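Local coordinates for protein N5-Carboxyaminoimidazole ribonucleotide synthetase (Staphylococcus aureus subsp. aureus, PDB 3ORQ) that catalyses the ATP-dependent carboxylation of 5-aminoimidazole ribonucleotide with bicarbonate to N5-carboxyaminoimidazole ribonucleotide in purine biosynthesis, as an ATP-grasp enzyme, at residues A[231-244]-A[254-268]. Residues are numbered along the deposited sequence; the frame is centred on the assembly and turned at random.
Sequences IDKTAEAKEQVNKI and FTVEFFIDSNNQLYV. With MG (magnesium ion), chain C; ADP (adenosine-5'-diphosphate), chain D.
Leu266 meets the helix most extensively: its CD2 packs on CG of Glu236 at 3.6 Å, while its CB faces the Glu236 carboxylate. The Phe258 ring turns its edge to Gln240, whose CB lies in the ring plane 3.9 Å from CE2, and Phe258 CZ touches CB of Ala237. Farther along the helix, Val241 CG2 meets CG2 of Val256, and Ile244 CD1 sits against both Val256 methyls. In the loop before the helix, Ile231 meets Ile260 tip to tip, CD1 to CD1 at 3.6 Å.

The polar link is the N-cap residue Lys233, bent at chi2 (-61°). Its NZ makes a 3.0 Å hydrogen bond to Asn264 O, nearly in line with C=O (163°), and a 2.9 Å salt bridge to Glu236 OE1, met on its syn side 24° out of the carboxylate plane. Beyond the segments, Gln240 OE1 accepts from Lys124 N and Asn264 OD1 from Lys192 NZ.

Helix 234-245 packs on one face of the sheet near its edge, on strands 252-261 and 266-272. From the reverse face, Glu257 binds magnesium together with Glu270 and ADP O2A, and Phe259 touches the adenine. The alternation of strand 254-261 therefore separates an apolar helix-packing side from a nucleotide-binding one.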
ATOM      1  N   ILE A 231     -17.906  19.553   9.769  1.00 24.22           N
ATOM      2  CA  ILE A 231     -19.330  19.829   9.840  1.00 24.17           C
ATOM      3  C   ILE A 231     -20.114  18.501   9.824  1.00 25.62           C
ATOM      4  O   ILE A 231     -19.849  17.612   9.019  1.00 24.30           O
ATOM      5  CB  ILE A 231     -19.740  20.766   8.711  1.00 23.84           C
ATOM      6  CG1 ILE A 231     -21.249  20.886   8.604  1.00 25.25           C
ATOM      7  CG2 ILE A 231     -19.145  20.326   7.382  1.00 23.15           C
ATOM      8  CD1 ILE A 231     -21.655  21.952   7.615  1.00 26.77           C
ATOM      9  N   ASP A 232     -21.079  18.368  10.726  1.00 27.21           N
ATOM     10  CA  ASP A 232     -21.782  17.107  10.896  1.00 27.90           C
ATOM     11  C   ASP A 232     -22.886  16.935   9.866  1.00 25.07           C
ATOM     12  O   ASP A 232     -23.978  17.477  10.027  1.00 27.58           O
ATOM     13  CB  ASP A 232     -22.349  17.020  12.313  1.00 31.41           C
ATOM     14  CG  ASP A 232     -23.045  15.695  12.585  1.00 36.54           C
ATOM     15  OD1 ASP A 232     -22.618  14.645  12.025  1.00 37.34           O
ATOM     16  OD2 ASP A 232     -24.021  15.714  13.380  1.00 42.81           O
ATOM     17  N   LYS A 233     -22.605  16.181   8.810  1.00 21.93           N
ATOM     18  CA  LYS A 233     -23.597  15.920   7.766  1.00 19.22           C
ATOM     19  C   LYS A 233     -23.673  14.441   7.385  1.00 18.48           C
ATOM     20  O   LYS A 233     -24.400  14.068   6.455  1.00 18.37           O
ATOM     21  CB  LYS A 233     -23.311  16.788   6.527  1.00 19.42           C
ATOM     22  CG  LYS A 233     -23.740  18.269   6.619  1.00 18.19           C
ATOM     23  CD  LYS A 233     -25.262  18.363   6.833  1.00 18.75           C
ATOM     24  CE  LYS A 233     -25.729  19.816   6.805  1.00 22.80           C
ATOM     25  NZ  LYS A 233     -27.217  19.906   6.913  1.00 25.40           N
ATOM     26  N   THR A 234     -22.933  13.593   8.108  1.00 16.33           N
ATOM     27  CA  THR A 234     -22.859  12.155   7.798  1.00 16.15           C
ATOM     28  C   THR A 234     -24.242  11.525   7.609  1.00 17.35           C
ATOM     29  O   THR A 234     -24.540  10.948   6.549  1.00 19.03           O
ATOM     30  CB  THR A 234     -22.089  11.389   8.894  1.00 16.16           C
ATOM     31  OG1 THR A 234     -20.749  11.866   8.934  1.00 16.45           O
ATOM     32  CG2 THR A 234     -22.077   9.910   8.656  1.00 13.67           C
ATOM     33  N   ALA A 235     -25.089  11.650   8.628  1.00 15.42           N
ATOM     34  CA  ALA A 235     -26.394  11.044   8.585  1.00 15.63           C
ATOM     35  C   ALA A 235     -27.225  11.545   7.381  1.00 15.98           C
ATOM     36  O   ALA A 235     -27.847  10.743   6.676  1.00 16.00           O
ATOM     37  CB  ALA A 235     -27.144  11.262   9.947  1.00 15.70           C
ATOM     38  N   GLU A 236     -27.237  12.855   7.142  1.00 14.37           N
ATOM     39  CA  GLU A 236     -28.028  13.376   6.021  1.00 15.88           C
ATOM     40  C   GLU A 236     -27.413  12.940   4.661  1.00 14.65           C
ATOM     41  O   GLU A 236     -28.117  12.591   3.693  1.00 13.11           O
ATOM     42  CB  GLU A 236     -28.183  14.891   6.125  1.00 19.44           C
ATOM     43  CG  GLU A 236     -29.148  15.486   5.097  1.00 26.16           C
ATOM     44  CD  GLU A 236     -29.335  17.009   5.228  1.00 31.89           C
ATOM     45  OE1 GLU A 236     -28.769  17.625   6.162  1.00 35.45           O
ATOM     46  OE2 GLU A 236     -30.063  17.582   4.394  1.00 32.26           O
ATOM     47  N   ALA A 237     -26.081  12.915   4.624  1.00 13.73           N
ATOM     48  CA  ALA A 237     -25.368  12.405   3.464  1.00 13.53           C
ATOM     49  C   ALA A 237     -25.715  10.942   3.199  1.00 11.18           C
ATOM     50  O   ALA A 237     -25.921  10.555   2.069  1.00  9.06           O
ATOM     51  CB  ALA A 237     -23.848  12.616   3.595  1.00 11.50           C
ATOM     52  N   LYS A 238     -25.857  10.153   4.242  1.00 12.27           N
ATOM     53  CA  LYS A 238     -26.206   8.750   3.993  1.00 14.56           C
ATOM     54  C   LYS A 238     -27.619   8.609   3.447  1.00 14.99           C
ATOM     55  O   LYS A 238     -27.872   7.783   2.564  1.00 16.31           O
ATOM     56  CB  LYS A 238     -26.009   7.888   5.222  1.00 12.94           C
ATOM     57  CG  LYS A 238     -24.561   7.630   5.526  1.00 14.18           C
ATOM     58  CD  LYS A 238     -24.433   6.769   6.821  1.00 14.64           C
ATOM     59  CE  LYS A 238     -22.985   6.650   7.256  1.00 15.65           C
ATOM     60  NZ  LYS A 238     -22.805   5.719   8.422  1.00 19.59           N
ATOM     61  N   GLU A 239     -28.532   9.436   3.955  1.00 15.41           N
ATOM     62  CA  GLU A 239     -29.925   9.396   3.504  1.00 15.95           C
ATOM     63  C   GLU A 239     -29.969   9.651   2.009  1.00 15.71           C
ATOM     64  O   GLU A 239     -30.729   9.001   1.302  1.00 16.26           O
ATOM     65  CB  GLU A 239     -30.798  10.421   4.254  1.00 16.92           C
ATOM     66  CG  GLU A 239     -31.078  10.084   5.737  1.00 24.42           C
ATOM     67  CD  GLU A 239     -31.691  11.271   6.566  1.00 31.63           C
ATOM     68  OE1 GLU A 239     -31.712  12.432   6.098  1.00 35.01           O
ATOM     69  OE2 GLU A 239     -32.139  11.042   7.709  1.00 33.67           O
ATOM     70  N   GLN A 240     -29.164  10.606   1.525  1.00 14.22           N
ATOM     71  CA  GLN A 240     -29.172  10.892   0.114  1.00 13.30           C
ATOM     72  C   GLN A 240     -28.621   9.708  -0.678  1.00 12.88           C
ATOM     73  O   GLN A 240     -29.151   9.370  -1.735  1.00 13.57           O
ATOM     74  CB  GLN A 240     -28.407  12.170  -0.193  1.00 14.39           C
ATOM     75  CG  GLN A 240     -28.905  13.367   0.584  1.00 17.20           C
ATOM     76  CD  GLN A 240     -30.324  13.768   0.164  1.00 19.65           C
ATOM     77  OE1 GLN A 240     -30.542  14.155  -0.984  1.00 15.80           O
ATOM     78  NE2 GLN A 240     -31.296  13.644   1.092  1.00 17.17           N
ATOM     79  N   VAL A 241     -27.559   9.075  -0.174  1.00 12.69           N
ATOM     80  CA  VAL A 241     -26.990   7.905  -0.846  1.00 11.44           C
ATOM     81  C   VAL A 241     -27.996   6.770  -0.954  1.00 12.50           C
ATOM     82  O   VAL A 241     -28.195   6.191  -2.029  1.00 12.65           O
ATOM     83  CB  VAL A 241     -25.699   7.413  -0.167  1.00 11.33           C
ATOM     84  CG1 VAL A 241     -25.232   6.162  -0.829  1.00 11.08           C
ATOM     85  CG2 VAL A 241     -24.588   8.490  -0.283  1.00 10.26           C
ATOM     86  N   ASN A 242     -28.659   6.470   0.157  1.00 13.34           N
ATOM     87  CA  ASN A 242     -29.732   5.494   0.128  1.00 15.33           C
ATOM     88  C   ASN A 242     -30.787   5.785  -0.913  1.00 17.03           C
ATOM     89  O   ASN A 242     -31.292   4.859  -1.527  1.00 20.21           O
ATOM     90  CB  ASN A 242     -30.356   5.317   1.491  1.00 16.84           C
ATOM     91  CG  ASN A 242     -29.364   4.795   2.519  1.00 22.43           C
ATOM     92  OD1 ASN A 242     -28.391   4.057   2.197  1.00 22.92           O
ATOM     93  ND2 ASN A 242     -29.602   5.164   3.774  1.00 28.09           N
ATOM     94  N   LYS A 243     -31.102   7.057  -1.160  1.00 17.05           N
ATOM     95  CA  LYS A 243     -32.034   7.383  -2.250  1.00 15.80           C
ATOM     96  C   LYS A 243     -31.387   7.083  -3.593  1.00 14.62           C
ATOM     97  O   LYS A 243     -32.009   6.480  -4.476  1.00 12.66           O
ATOM     98  CB  LYS A 243     -32.473   8.843  -2.194  1.00 17.73           C
ATOM     99  CG  LYS A 243     -33.573   9.136  -1.162  1.00 21.42           C
ATOM    100  CD  LYS A 243     -33.649  10.638  -0.872  1.00 23.37           C
ATOM    101  CE  LYS A 243     -34.817  10.974   0.071  1.00 31.13           C
ATOM    102  NZ  LYS A 243     -34.570  10.691   1.519  1.00 33.05           N
ATOM    103  N   ILE A 244     -30.119   7.473  -3.740  1.00 13.37           N
ATOM    104  CA  ILE A 244     -29.446   7.361  -5.031  1.00 13.83           C
ATOM    105  C   ILE A 244     -29.320   5.917  -5.476  1.00 15.13           C
ATOM    106  O   ILE A 244     -29.417   5.607  -6.665  1.00 17.06           O
ATOM    107  CB  ILE A 244     -28.041   7.993  -4.967  1.00 14.30           C
ATOM    108  CG1 ILE A 244     -28.148   9.483  -4.670  1.00 13.12           C
ATOM    109  CG2 ILE A 244     -27.236   7.677  -6.228  1.00 14.46           C
ATOM    110  CD1 ILE A 244     -26.791  10.195  -4.509  1.00 16.29           C
ATOM    111  N   PHE A 254     -17.870   4.192  -5.152  1.00  5.13           N
ATOM    112  CA  PHE A 254     -18.322   5.415  -5.856  1.00  5.30           C
ATOM    113  C   PHE A 254     -18.324   6.548  -4.847  1.00  6.33           C
ATOM    114  O   PHE A 254     -18.221   6.309  -3.646  1.00  5.13           O
ATOM    115  CB  PHE A 254     -19.699   5.216  -6.507  1.00  5.56           C
ATOM    116  CG  PHE A 254     -20.792   4.904  -5.534  1.00  4.20           C
ATOM    117  CD1 PHE A 254     -20.929   3.627  -5.002  1.00  4.73           C
ATOM    118  CD2 PHE A 254     -21.669   5.883  -5.139  1.00  7.50           C
ATOM    119  CE1 PHE A 254     -21.937   3.326  -4.069  1.00  5.52           C
ATOM    120  CE2 PHE A 254     -22.695   5.595  -4.196  1.00  9.73           C
ATOM    121  CZ  PHE A 254     -22.819   4.311  -3.667  1.00  6.12           C
ATOM    122  N   THR A 255     -18.374   7.777  -5.326  1.00  8.36           N
ATOM    123  CA  THR A 255     -18.306   8.926  -4.430  1.00  9.97           C
ATOM    124  C   THR A 255     -19.381   9.966  -4.788  1.00  9.87           C
ATOM    125  O   THR A 255     -19.553  10.317  -5.939  1.00 11.18           O
ATOM    126  CB  THR A 255     -16.914   9.608  -4.500  1.00 10.04           C
ATOM    127  OG1 THR A 255     -15.897   8.649  -4.218  1.00 11.64           O
ATOM    128  CG2 THR A 255     -16.808  10.786  -3.499  1.00 11.44           C
ATOM    129  N   VAL A 256     -20.081  10.460  -3.779  1.00 10.09           N
ATOM    130  CA  VAL A 256     -21.092  11.505  -3.955  1.00  7.65           C
ATOM    131  C   VAL A 256     -20.512  12.790  -3.388  1.00  8.42           C
ATOM    132  O   VAL A 256     -20.098  12.823  -2.221  1.00  7.06           O
ATOM    133  CB  VAL A 256     -22.394  11.139  -3.206  1.00  6.71           C
ATOM    134  CG1 VAL A 256     -23.532  12.208  -3.417  1.00  5.88           C
ATOM    135  CG2 VAL A 256     -22.875   9.773  -3.593  1.00  5.33           C
ATOM    136  N   GLU A 257     -20.478  13.838  -4.220  1.00  9.00           N
ATOM    137  CA  GLU A 257     -20.088  15.198  -3.817  1.00  9.83           C
ATOM    138  C   GLU A 257     -21.294  16.037  -3.442  1.00  9.94           C
ATOM    139  O   GLU A 257     -22.272  16.039  -4.169  1.00 11.82           O
ATOM    140  CB  GLU A 257     -19.403  15.922  -4.974  1.00  9.20           C
ATOM    141  CG  GLU A 257     -18.030  15.431  -5.313  1.00 14.14           C
ATOM    142  CD  GLU A 257     -17.371  16.264  -6.400  1.00 20.91           C
ATOM    143  OE1 GLU A 257     -17.827  17.405  -6.706  1.00 25.81           O
ATOM    144  OE2 GLU A 257     -16.380  15.787  -6.967  1.00 24.03           O
ATOM    145  N   PHE A 258     -21.193  16.793  -2.351  1.00 11.06           N
ATOM    146  CA  PHE A 258     -22.305  17.610  -1.858  1.00 12.27           C
ATOM    147  C   PHE A 258     -21.901  19.068  -1.643  1.00 14.27           C
ATOM    148  O   PHE A 258     -20.759  19.364  -1.325  1.00 13.75           O
ATOM    149  CB  PHE A 258     -22.826  17.124  -0.494  1.00 11.52           C
ATOM    150  CG  PHE A 258     -23.268  15.693  -0.455  1.00  9.23           C
ATOM    151  CD1 PHE A 258     -22.338  14.672  -0.342  1.00  7.74           C
ATOM    152  CD2 PHE A 258     -24.620  15.372  -0.438  1.00  8.55           C
ATOM    153  CE1 PHE A 258     -22.750  13.336  -0.264  1.00  9.29           C
ATOM    154  CE2 PHE A 258     -25.047  14.069  -0.370  1.00  9.57           C
ATOM    155  CZ  PHE A 258     -24.099  13.032  -0.271  1.00 11.41           C
ATOM    156  N   PHE A 259     -22.885  19.960  -1.760  1.00 15.68           N
ATOM    157  CA  PHE A 259     -22.731  21.335  -1.347  1.00 17.10           C
ATOM    158  C   PHE A 259     -23.470  21.581  -0.031  1.00 17.89           C
ATOM    159  O   PHE A 259     -24.574  21.074   0.188  1.00 19.84           O
ATOM    160  CB  PHE A 259     -23.296  22.288  -2.418  1.00 16.43           C
ATOM    161  CG  PHE A 259     -22.603  22.212  -3.738  1.00 16.84           C
ATOM    162  CD1 PHE A 259     -21.256  21.857  -3.822  1.00 18.97           C
ATOM    163  CD2 PHE A 259     -23.295  22.500  -4.909  1.00 17.50           C
ATOM    164  CE1 PHE A 259     -20.596  21.787  -5.062  1.00 18.59           C
ATOM    165  CE2 PHE A 259     -22.651  22.438  -6.159  1.00 19.59           C
ATOM    166  CZ  PHE A 259     -21.284  22.093  -6.230  1.00 17.45           C
ATOM    167  N   ILE A 260     -22.877  22.367   0.849  1.00 18.34           N
ATOM    168  CA  ILE A 260     -23.686  22.921   1.919  1.00 20.88           C
ATOM    169  C   ILE A 260     -23.807  24.475   1.832  1.00 23.52           C
ATOM    170  O   ILE A 260     -22.795  25.185   1.752  1.00 25.01           O
ATOM    171  CB  ILE A 260     -23.273  22.399   3.314  1.00 24.06           C
ATOM    172  CG1 ILE A 260     -22.592  23.491   4.108  1.00 26.24           C
ATOM    173  CG2 ILE A 260     -22.473  21.010   3.283  1.00 19.00           C
ATOM    174  CD1 ILE A 260     -23.454  23.958   5.237  1.00 28.39           C
ATOM    175  N   ASP A 261     -25.052  24.964   1.823  1.00 24.03           N
ATOM    176  CA  ASP A 261     -25.434  26.410   1.824  1.00 26.80           C
ATOM    177  C   ASP A 261     -24.736  27.334   2.790  1.00 27.30           C
ATOM    178  O   ASP A 261     -24.160  26.896   3.770  1.00 28.14           O
ATOM    179  CB  ASP A 261     -26.933  26.553   2.200  1.00 28.02           C
ATOM    180  CG  ASP A 261     -27.793  26.775   1.012  1.00 34.76           C
ATOM    181  OD1 ASP A 261     -27.260  26.676  -0.123  1.00 41.15           O
ATOM    182  OD2 ASP A 261     -28.986  27.068   1.190  1.00 40.10           O
ATOM    183  N   SER A 262     -24.887  28.638   2.552  1.00 28.87           N
ATOM    184  CA  SER A 262     -24.678  29.646   3.598  1.00 29.73           C
ATOM    185  C   SER A 262     -25.640  29.399   4.772  1.00 30.85           C
ATOM    186  O   SER A 262     -25.369  29.790   5.910  1.00 29.71           O
ATOM    187  CB  SER A 262     -24.887  31.042   3.030  1.00 30.59           C
ATOM    188  OG  SER A 262     -26.171  31.156   2.446  1.00 32.16           O
ATOM    189  N   ASN A 263     -26.744  28.716   4.471  1.00 32.33           N
ATOM    190  CA  ASN A 263     -27.771  28.373   5.456  1.00 33.18           C
ATOM    191  C   ASN A 263     -27.788  26.920   5.930  1.00 33.71           C
ATOM    192  O   ASN A 263     -28.813  26.424   6.413  1.00 34.23           O
ATOM    193  CB  ASN A 263     -29.147  28.776   4.933  1.00 32.56           C
ATOM    194  CG  ASN A 263     -29.524  30.171   5.354  1.00 34.76           C
ATOM    195  OD1 ASN A 263     -30.209  30.355   6.362  1.00 35.99           O
ATOM    196  ND2 ASN A 263     -29.045  31.170   4.616  1.00 34.41           N
ATOM    197  N   ASN A 264     -26.648  26.244   5.786  1.00 33.06           N
ATOM    198  CA  ASN A 264     -26.466  24.859   6.241  1.00 32.07           C
ATOM    199  C   ASN A 264     -27.331  23.822   5.521  1.00 30.36           C
ATOM    200  O   ASN A 264     -27.534  22.718   6.025  1.00 30.71           O
ATOM    201  CB  ASN A 264     -26.643  24.749   7.754  1.00 33.43           C
ATOM    202  CG  ASN A 264     -25.454  24.123   8.429  1.00 34.48           C
ATOM    203  OD1 ASN A 264     -24.324  24.589   8.262  1.00 35.45           O
ATOM    204  ND2 ASN A 264     -25.696  23.080   9.226  1.00 33.91           N
ATOM    205  N   GLN A 265     -27.831  24.185   4.342  1.00 27.39           N
ATOM    206  CA  GLN A 265     -28.605  23.270   3.505  1.00 26.48           C
ATOM    207  C   GLN A 265     -27.749  22.359   2.589  1.00 24.33           C
ATOM    208  O   GLN A 265     -26.855  22.849   1.874  1.00 22.67           O
ATOM    209  CB  GLN A 265     -29.568  24.064   2.650  1.00 27.81           C
ATOM    210  CG  GLN A 265     -30.626  23.251   1.974  1.00 31.87           C
ATOM    211  CD  GLN A 265     -31.942  23.981   1.959  1.00 38.36           C
ATOM    212  OE1 GLN A 265     -32.625  24.057   2.987  1.00 40.85           O
ATOM    213  NE2 GLN A 265     -32.302  24.548   0.800  1.00 39.75           N
ATOM    214  N   LEU A 266     -28.074  21.062   2.594  1.00 22.20           N
ATOM    215  CA  LEU A 266     -27.331  20.041   1.846  1.00 22.02           C
ATOM    216  C   LEU A 266     -27.918  19.844   0.464  1.00 22.67           C
ATOM    217  O   LEU A 266     -29.117  19.617   0.336  1.00 24.04           O
ATOM    218  CB  LEU A 266     -27.335  18.685   2.584  1.00 20.67           C
ATOM    219  CG  LEU A 266     -26.354  17.582   2.116  1.00 20.29           C
ATOM    220  CD1 LEU A 266     -24.919  17.957   2.461  1.00 20.28           C
ATOM    221  CD2 LEU A 266     -26.665  16.173   2.653  1.00 15.23           C
ATOM    222  N   TYR A 267     -27.085  19.950  -0.566  1.00 21.41           N
ATOM    223  CA  TYR A 267     -27.477  19.507  -1.902  1.00 21.87           C
ATOM    224  C   TYR A 267     -26.476  18.463  -2.436  1.00 21.61           C
ATOM    225  O   TYR A 267     -25.254  18.584  -2.227  1.00 20.29           O
ATOM    226  CB  TYR A 267     -27.513  20.653  -2.919  1.00 22.47           C
ATOM    227  CG  TYR A 267     -28.286  21.929  -2.573  1.00 25.89           C
ATOM    228  CD1 TYR A 267     -27.860  22.781  -1.546  1.00 27.41           C
ATOM    229  CD2 TYR A 267     -29.385  22.327  -3.336  1.00 24.15           C
ATOM    230  CE1 TYR A 267     -28.521  23.942  -1.275  1.00 26.63           C
ATOM    231  CE2 TYR A 267     -30.033  23.489  -3.073  1.00 24.44           C
ATOM    232  CZ  TYR A 267     -29.601  24.294  -2.043  1.00 27.97           C
ATOM    233  OH  TYR A 267     -30.272  25.465  -1.757  1.00 33.65           O
ATOM    234  N   VAL A 268     -26.989  17.474  -3.164  1.00 20.92           N
ATOM    235  CA  VAL A 268     -26.142  16.614  -3.963  1.00 20.99           C
ATOM    236  C   VAL A 268     -25.665  17.401  -5.176  1.00 21.68           C
ATOM    237  O   VAL A 268     -26.493  17.938  -5.915  1.00 22.50           O
ATOM    238  CB  VAL A 268     -26.930  15.389  -4.436  1.00 21.25           C
ATOM    239  CG1 VAL A 268     -26.016  14.361  -5.040  1.00 19.53           C
ATOM    240  CG2 VAL A 268     -27.688  14.793  -3.285  1.00 19.43           C
TER
HETATM  241 MG    MG C 375     -16.403  17.990  -8.679  1.00 46.41          MG
HETATM  242  PB  ADP D 376     -16.170  19.181 -12.059  1.00 59.68           P
HETATM  243  O1B ADP D 376     -17.078  18.041 -12.443  1.00 61.31           O
HETATM  244  O2B ADP D 376     -15.350  19.063 -10.805  1.00 59.04           O
HETATM  245  O3B ADP D 376     -15.374  19.671 -13.237  1.00 68.35           O
HETATM  246  PA  ADP D 376     -18.208  20.514 -10.589  1.00 65.60           P
HETATM  247  O1A ADP D 376     -19.579  20.615 -11.208  1.00 65.52           O
HETATM  248  O2A ADP D 376     -17.949  19.428  -9.575  1.00 66.43           O
HETATM  249  O3A ADP D 376     -17.111  20.455 -11.777  1.00 69.90           O
HETATM  250  O5' ADP D 376     -17.795  21.907  -9.904  1.00 61.87           O
HETATM  251  C5' ADP D 376     -16.467  22.165  -9.485  1.00 59.69           C
HETATM  252  C4' ADP D 376     -16.500  23.212  -8.385  1.00 61.94           C
HETATM  253  O4' ADP D 376     -17.130  24.434  -8.850  1.00 62.13           O
HETATM  254  C3' ADP D 376     -17.298  22.764  -7.159  1.00 61.80           C
HETATM  255  O3' ADP D 376     -16.534  22.019  -6.204  1.00 63.69           O
HETATM  256  C2' ADP D 376     -17.763  24.091  -6.578  1.00 59.11           C
HETATM  257  O2' ADP D 376     -16.813  24.589  -5.653  1.00 54.48           O
HETATM  258  C1' ADP D 376     -17.888  25.021  -7.779  1.00 58.57           C
HETATM  259  N9  ADP D 376     -19.322  24.965  -8.136  1.00 55.95           N
HETATM  260  C8  ADP D 376     -19.863  24.144  -9.062  1.00 54.27           C
HETATM  261  N7  ADP D 376     -21.209  24.289  -9.136  1.00 53.00           N
HETATM  262  C5  ADP D 376     -21.524  25.253  -8.234  1.00 53.77           C
HETATM  263  C6  ADP D 376     -22.785  25.916  -7.809  1.00 52.32           C
HETATM  264  N6  ADP D 376     -23.961  25.542  -8.384  1.00 48.05           N
HETATM  265  N1  ADP D 376     -22.696  26.853  -6.837  1.00 52.71           N
HETATM  266  C2  ADP D 376     -21.518  27.201  -6.265  1.00 54.80           C
HETATM  267  N3  ADP D 376     -20.330  26.642  -6.600  1.00 55.38           N
HETATM  268  C4  ADP D 376     -20.287  25.684  -7.567  1.00 53.52           C